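Local coordinates for class B carbapenemase GOB-18 (Elizabethkingia meningoseptica, PDB 5K0W), which probably hydrolyses beta-lactam antibiotics, carbapenems among them, as a subclass B3 metallo-beta-lactamase that carries two zinc ions in its active site, at residues W31-E36 and G48-A53; V203-K208 and L280-K285. All blocks are in the same frame, centred on the assembly; numbering follows the deposited sequence.

Interaction 1: residues W31-E36 and G48-A53; sequences WNQAYE and GTYDLA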
loop_
_atom_site.group_PDB
_atom_site.type_symbol
_atom_site.label_atom_id
_atom_site.label_comp_id
_atom_site.label_asym_id
_atom_site.label_seq_id
_atom_site.Cartn_x
_atom_site.Cartn_y
_atom_site.Cartn_z
ATOM N N TRP A 31 -9.018 4.122 -10.988
ATOM C CA TRP A 31 -8.707 4.476 -9.606
ATOM C C TRP A 31 -9.921 4.665 -8.719
ATOM O O TRP A 31 -9.884 4.278 -7.545
ATOM C CB TRP A 31 -7.814 5.721 -9.560
ATOM C CG TRP A 31 -6.373 5.450 -9.895
ATOM C CD1 TRP A 31 -5.861 4.360 -10.549
ATOM C CD2 TRP A 31 -5.267 6.312 -9.626
ATOM N NE1 TRP A 31 -4.503 4.490 -10.690
ATOM C CE2 TRP A 31 -4.111 5.686 -10.148
ATOM C CE3 TRP A 31 -5.145 7.579 -9.026
ATOM C CZ2 TRP A 31 -2.842 6.266 -10.052
ATOM C CZ3 TRP A 31 -3.889 8.157 -8.942
ATOM C CH2 TRP A 31 -2.752 7.494 -9.429
ATOM N N ASN A 32 -10.987 5.278 -9.274
ATOM C CA ASN A 32 -12.243 5.561 -8.562
ATOM C C ASN A 32 -13.353 4.607 -8.987
ATOM O O ASN A 32 -14.471 4.709 -8.501
ATOM C CB ASN A 32 -12.654 7.025 -8.766
ATOM C CG ASN A 32 -11.514 7.997 -8.598
ATOM O OD1 ASN A 32 -10.802 7.984 -7.584
ATOM N ND2 ASN A 32 -11.302 8.837 -9.601
ATOM N N GLN A 33 -13.032 3.671 -9.877
ATOM C CA GLN A 33 -13.949 2.665 -10.403
ATOM C C GLN A 33 -14.149 1.562 -9.364
ATOM O O GLN A 33 -13.166 1.059 -8.809
ATOM C CB GLN A 33 -13.374 2.095 -11.713
ATOM C CG GLN A 33 -14.374 1.383 -12.599
ATOM C CD GLN A 33 -13.686 0.423 -13.536
ATOM O OE1 GLN A 33 -12.736 0.767 -14.251
ATOM N NE2 GLN A 33 -14.169 -0.799 -13.564
ATOM N N ALA A 34 -15.414 1.183 -9.106
ATOM C CA ALA A 34 -15.758 0.157 -8.118
ATOM C C ALA A 34 -15.315 -1.239 -8.530
ATOM O O ALA A 34 -15.301 -1.571 -9.717
ATOM C CB ALA A 34 -17.252 0.161 -7.850
ATOM N N TYR A 35 -14.961 -2.051 -7.538
ATOM C CA TYR A 35 -14.574 -3.441 -7.707
ATOM C C TYR A 35 -15.173 -4.230 -6.555
ATOM O O TYR A 35 -15.084 -3.809 -5.399
ATOM C CB TYR A 35 -13.048 -3.604 -7.752
ATOM C CG TYR A 35 -12.602 -4.991 -8.163
ATOM C CD1 TYR A 35 -12.511 -5.347 -9.503
ATOM C CD2 TYR A 35 -12.260 -5.942 -7.215
ATOM C CE1 TYR A 35 -12.120 -6.625 -9.891
ATOM C CE2 TYR A 35 -11.866 -7.223 -7.589
ATOM C CZ TYR A 35 -11.795 -7.558 -8.931
ATOM O OH TYR A 35 -11.397 -8.810 -9.327
ATOM N N GLU A 36 -15.790 -5.359 -6.880
ATOM C CA GLU A 36 -16.443 -6.268 -5.949
ATOM C C GLU A 36 -15.436 -6.895 -4.969
ATOM O O GLU A 36 -14.496 -7.560 -5.414
ATOM C CB GLU A 36 -17.162 -7.356 -6.759
ATOM C CG GLU A 36 -18.486 -7.786 -6.168
ATOM C CD GLU A 36 -18.436 -9.179 -5.580
ATOM O OE1 GLU A 36 -18.659 -9.314 -4.355
ATOM O OE2 GLU A 36 -18.141 -10.134 -6.336
ATOM N N GLY A 48 -10.374 -2.825 -1.915
ATOM C CA GLY A 48 -9.986 -1.690 -2.743
ATOM C C GLY A 48 -10.883 -1.437 -3.925
ATOM O O GLY A 48 -11.925 -2.077 -4.078
ATOM N N THR A 49 -10.492 -0.472 -4.752
ATOM C CA THR A 49 -11.222 -0.096 -5.969
ATOM C C THR A 49 -10.676 -0.952 -7.108
ATOM O O THR A 49 -9.858 -1.848 -6.859
ATOM C CB THR A 49 -11.046 1.413 -6.297
ATOM O OG1 THR A 49 -9.683 1.688 -6.660
ATOM C CG2 THR A 49 -11.547 2.340 -5.209
ATOM N N TYR A 50 -11.091 -0.660 -8.355
ATOM C CA TYR A 50 -10.631 -1.405 -9.524
ATOM C C TYR A 50 -9.106 -1.495 -9.605
ATOM O O TYR A 50 -8.588 -2.583 -9.802
ATOM C CB TYR A 50 -11.269 -0.891 -10.832
ATOM C CG TYR A 50 -11.192 -1.906 -11.951
ATOM C CD1 TYR A 50 -12.111 -2.951 -12.038
ATOM C CD2 TYR A 50 -10.166 -1.859 -12.891
ATOM C CE1 TYR A 50 -12.031 -3.904 -13.051
ATOM C CE2 TYR A 50 -10.078 -2.802 -13.914
ATOM C CZ TYR A 50 -11.003 -3.834 -13.980
ATOM O OH TYR A 50 -10.911 -4.771 -14.981
ATOM N N ASP A 51 -8.388 -0.384 -9.382
ATOM C CA ASP A 51 -6.926 -0.410 -9.402
ATOM C C ASP A 51 -6.259 -0.117 -8.057
ATOM O O ASP A 51 -5.155 -0.601 -7.816
ATOM C CB ASP A 51 -6.352 0.510 -10.494
ATOM C CG ASP A 51 -4.879 0.243 -10.763
ATOM O OD1 ASP A 51 -4.490 -0.947 -10.825
ATOM O OD2 ASP A 51 -4.124 1.212 -10.898
ATOM N N LEU A 52 -6.903 0.673 -7.193
ATOM C CA LEU A 52 -6.302 1.030 -5.916
ATOM C C LEU A 52 -6.563 0.021 -4.839
ATOM O O LEU A 52 -7.637 0.010 -4.229
ATOM C CB LEU A 52 -6.627 2.478 -5.494
ATOM C CG LEU A 52 -6.353 3.543 -6.568
ATOM C CD1 LEU A 52 -6.824 4.922 -6.121
ATOM C CD2 LEU A 52 -4.894 3.565 -6.960
ATOM N N ALA A 53 -5.585 -0.855 -4.633
ATOM C CA ALA A 53 -5.654 -1.935 -3.656
ATOM C C ALA A 53 -5.733 -1.450 -2.218
ATOM O O ALA A 53 -4.942 -0.601 -1.788
ATOM C CB ALA A 53 -4.474 -2.883 -3.828
HETATM O O HOH W 1 -12.973 -4.386 -3.592
#
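W31 and Y50 give up the most surface where these two loops meet, and each is matched by a partner from the other side. The indole of W31 lies over L52, whose CD2 methyl stands 3.7 Å from the centroid of the five-membered ring and almost on its normal, a CH-pi contact; the other branch, CD1, reaches back to W31 CB at 3.7 Å. At the indole edge, NE1 gives a weak hydrogen bond to D51 OD2 (3.3 Å, bent to 125°), but the stronger partner of that oxygen is H241 ND1. H241 is a zinc ligand, so D51 is a second-shell residue of the dizinc site of this subclass B3 metallo-beta-lactamase, brought there by the loop between strands 44-46 and 55-59. On the other flank Y50 holds CG trans to its backbone N (chi1 -160°), as does Q33; the two side chains run the same way, and the Q33 amide lies nearly flat on the ring, planes 20° apart, with NE2 3.3 Å from Y50 CD1. At the base of these side chains Y50 N gives a nearly straight bond to Q33 O (2.7 Å). Y35 meets Y50 obliquely, CD1 to CD1 at 3.5 Å. T49 OG1 accepts from L52 N, three residues on, the bond of an ST motif, and donates to W31 O (2.7 Å) from above the carbonyl plane, so two bonds grip the hydroxyl.

Interaction 2: residues V203-K208 and L280-K285; sequences VIVDKK and LNKIKK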
loop_
_atom_site.group_PDB
_atom_site.type_symbol
_atom_site.label_atom_id
_atom_site.label_comp_id
_atom_site.label_asym_id
_atom_site.label_seq_id
_atom_site.Cartn_x
_atom_site.Cartn_y
_atom_site.Cartn_z
ATOM N N VAL A 203 10.066 4.127 -10.340
ATOM C CA VAL A 203 10.661 5.479 -10.315
ATOM C C VAL A 203 9.671 6.510 -10.877
ATOM O O VAL A 203 9.300 6.415 -12.044
ATOM C CB VAL A 203 12.077 5.552 -10.982
ATOM C CG1 VAL A 203 12.642 6.977 -10.957
ATOM C CG2 VAL A 203 13.047 4.591 -10.312
ATOM N N ILE A 204 9.269 7.501 -10.042
ATOM C CA ILE A 204 8.314 8.571 -10.397
ATOM C C ILE A 204 8.956 9.882 -10.900
ATOM O O ILE A 204 8.252 10.727 -11.474
ATOM C CB ILE A 204 7.258 8.806 -9.286
ATOM C CG1 ILE A 204 7.890 9.418 -8.001
ATOM C CG2 ILE A 204 6.525 7.482 -8.995
ATOM C CD1 ILE A 204 6.925 9.834 -6.931
ATOM N N VAL A 205 10.278 10.039 -10.680
ATOM C CA VAL A 205 11.042 11.216 -11.123
ATOM C C VAL A 205 11.584 11.046 -12.544
ATOM O O VAL A 205 12.164 10.010 -12.886
ATOM C CB VAL A 205 12.125 11.731 -10.132
ATOM C CG1 VAL A 205 11.493 12.311 -8.880
ATOM C CG2 VAL A 205 13.157 10.658 -9.785
ATOM N N ASP A 206 11.398 12.083 -13.357
ATOM C CA ASP A 206 11.829 12.169 -14.759
ATOM C C ASP A 206 13.299 12.647 -14.852
ATOM O O ASP A 206 14.011 12.257 -15.776
ATOM C CB ASP A 206 10.910 13.141 -15.532
ATOM C CG ASP A 206 9.435 13.116 -15.118
ATOM O OD1 ASP A 206 9.112 13.603 -13.984
ATOM O OD2 ASP A 206 8.599 12.653 -15.932
ATOM N N LYS A 207 13.741 13.472 -13.876
ATOM C CA LYS A 207 15.092 14.022 -13.764
ATOM C C LYS A 207 16.100 13.070 -13.056
ATOM O O LYS A 207 15.689 12.121 -12.385
ATOM C CB LYS A 207 15.046 15.408 -13.084
ATOM C CG LYS A 207 14.596 15.401 -11.623
ATOM C CD LYS A 207 14.611 16.803 -11.010
ATOM C CE LYS A 207 14.461 16.757 -9.508
ATOM N NZ LYS A 207 14.767 18.057 -8.864
ATOM N N LYS A 208 17.416 13.347 -13.202
ATOM C CA LYS A 208 18.545 12.596 -12.620
ATOM C C LYS A 208 18.487 12.605 -11.109
ATOM O O LYS A 208 18.209 13.651 -10.533
ATOM C CB LYS A 208 19.894 13.184 -13.086
ATOM C CG LYS A 208 20.133 13.058 -14.589
ATOM C CD LYS A 208 21.417 13.737 -15.059
ATOM C CE LYS A 208 21.534 13.645 -16.570
ATOM N NZ LYS A 208 22.854 14.112 -17.059
ATOM N N LEU A 280 18.652 0.729 -13.016
ATOM C CA LEU A 280 20.059 0.777 -13.395
ATOM C C LEU A 280 20.235 1.557 -14.674
ATOM O O LEU A 280 21.195 2.318 -14.773
ATOM C CB LEU A 280 20.684 -0.619 -13.523
ATOM C CG LEU A 280 20.799 -1.435 -12.238
ATOM C CD1 LEU A 280 20.764 -2.941 -12.533
ATOM C CD2 LEU A 280 22.027 -1.028 -11.415
ATOM N N ASN A 281 19.296 1.419 -15.634
ATOM C CA ASN A 281 19.371 2.156 -16.892
ATOM C C ASN A 281 19.252 3.652 -16.653
ATOM O O ASN A 281 19.866 4.448 -17.372
ATOM C CB ASN A 281 18.339 1.671 -17.889
ATOM C CG ASN A 281 18.886 1.640 -19.274
ATOM O OD1 ASN A 281 19.674 0.763 -19.625
ATOM N ND2 ASN A 281 18.520 2.632 -20.065
ATOM N N LYS A 282 18.506 4.034 -15.600
ATOM C CA LYS A 282 18.345 5.435 -15.202
ATOM C C LYS A 282 19.661 5.971 -14.580
ATOM O O LYS A 282 20.114 7.056 -14.962
ATOM C CB LYS A 282 17.138 5.608 -14.252
ATOM C CG LYS A 282 16.992 7.015 -13.706
ATOM C CD LYS A 282 15.566 7.388 -13.403
ATOM C CE LYS A 282 15.447 8.793 -12.856
ATOM N NZ LYS A 282 15.629 9.824 -13.904
ATOM N N ILE A 283 20.277 5.198 -13.650
ATOM C CA ILE A 283 21.522 5.601 -12.990
ATOM C C ILE A 283 22.745 5.705 -13.916
ATOM O O ILE A 283 23.662 6.474 -13.611
ATOM C CB ILE A 283 21.809 4.885 -11.652
ATOM C CG1 ILE A 283 22.290 3.454 -11.851
ATOM C CG2 ILE A 283 20.611 4.939 -10.735
ATOM C CD1 ILE A 283 23.570 3.150 -11.157
ATOM N N LYS A 284 22.759 4.978 -15.059
ATOM C CA LYS A 284 23.897 5.115 -15.979
ATOM C C LYS A 284 24.042 6.522 -16.552
ATOM O O LYS A 284 25.177 6.980 -16.724
ATOM C CB LYS A 284 24.083 3.980 -17.018
ATOM C CG LYS A 284 22.844 3.279 -17.527
ATOM C CD LYS A 284 23.204 2.042 -18.377
ATOM C CE LYS A 284 23.246 0.735 -17.606
ATOM N NZ LYS A 284 22.220 -0.237 -18.085
ATOM N N LYS A 285 22.899 7.249 -16.705
ATOM C CA LYS A 285 22.844 8.650 -17.154
ATOM C C LYS A 285 23.539 9.627 -16.162
ATOM O O LYS A 285 23.830 10.770 -16.544
ATOM C CB LYS A 285 21.400 9.100 -17.371
ATOM C CG LYS A 285 20.583 8.279 -18.357
ATOM C CD LYS A 285 19.087 8.249 -17.980
ATOM C CE LYS A 285 18.451 9.573 -17.553
ATOM N NZ LYS A 285 18.404 9.735 -16.064
#
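K282 reaches from near the C-terminal end of helix 265-284 to the loop 203-208, which follows strand 192-198 and leads to helix 218-230; this is a surface contact in which a helix lysine reaches a loop backbone of the metallo-beta-lactamase fold. Its side chain sets CG opposite the backbone N (chi1 175°), runs out extended through CD and CE, and turns only at the last bond, where chi4 of 74° swings the ammonium group toward the loop backbone. There NZ donates to K207 O at 2.8 Å. It approaches from well above the carbonyl plane, off the lone pairs, the C=O...N angle being only 110°. The same ammonium group makes a cation-pi contact with F209, just past the loop segment, so its charge has an aromatic partner as well as a carbonyl. The methylene part of the chain is used too: CD of K282 rests on the CG1 branch of V203 (3.8 Å), and CE passes 3.5 Å from V205 O. V203 itself also touches Y222 of helix 218-230. Two further lysines, K208 and K285, cross obliquely. K208 is stretched beyond CG, whereas K285 is folded through its outer torsions, which brings its NZ back for a weak bond to K282 O. The two ammonium nitrogens, K208 NZ and K285 NZ, stay 6.3 Å apart, and K285 NZ instead comes 4.0 Å from CG of K208.

How the interactions relate
The two contacts lie at different depths in one fold, one joining two loops and partly buried, the other joining a loop to a helix at the surface. Their centres lie 30 Å apart and their nearest atoms about 9 Å, without touching, and they follow one another along the chain. Interaction 1 is the closer to the catalytic metals: the side chain of L52 comes within about 5 Å of a zinc ion, and that of W31 within about 4 Å of the side chain of D102, a zinc ligand. Interaction 2 is more peripheral, with the side chain of V203 about 11 Å from a zinc ion, although I204 in its loop touches H100 and H175, ligands of the other zinc site from the one that D102 and H241 serve.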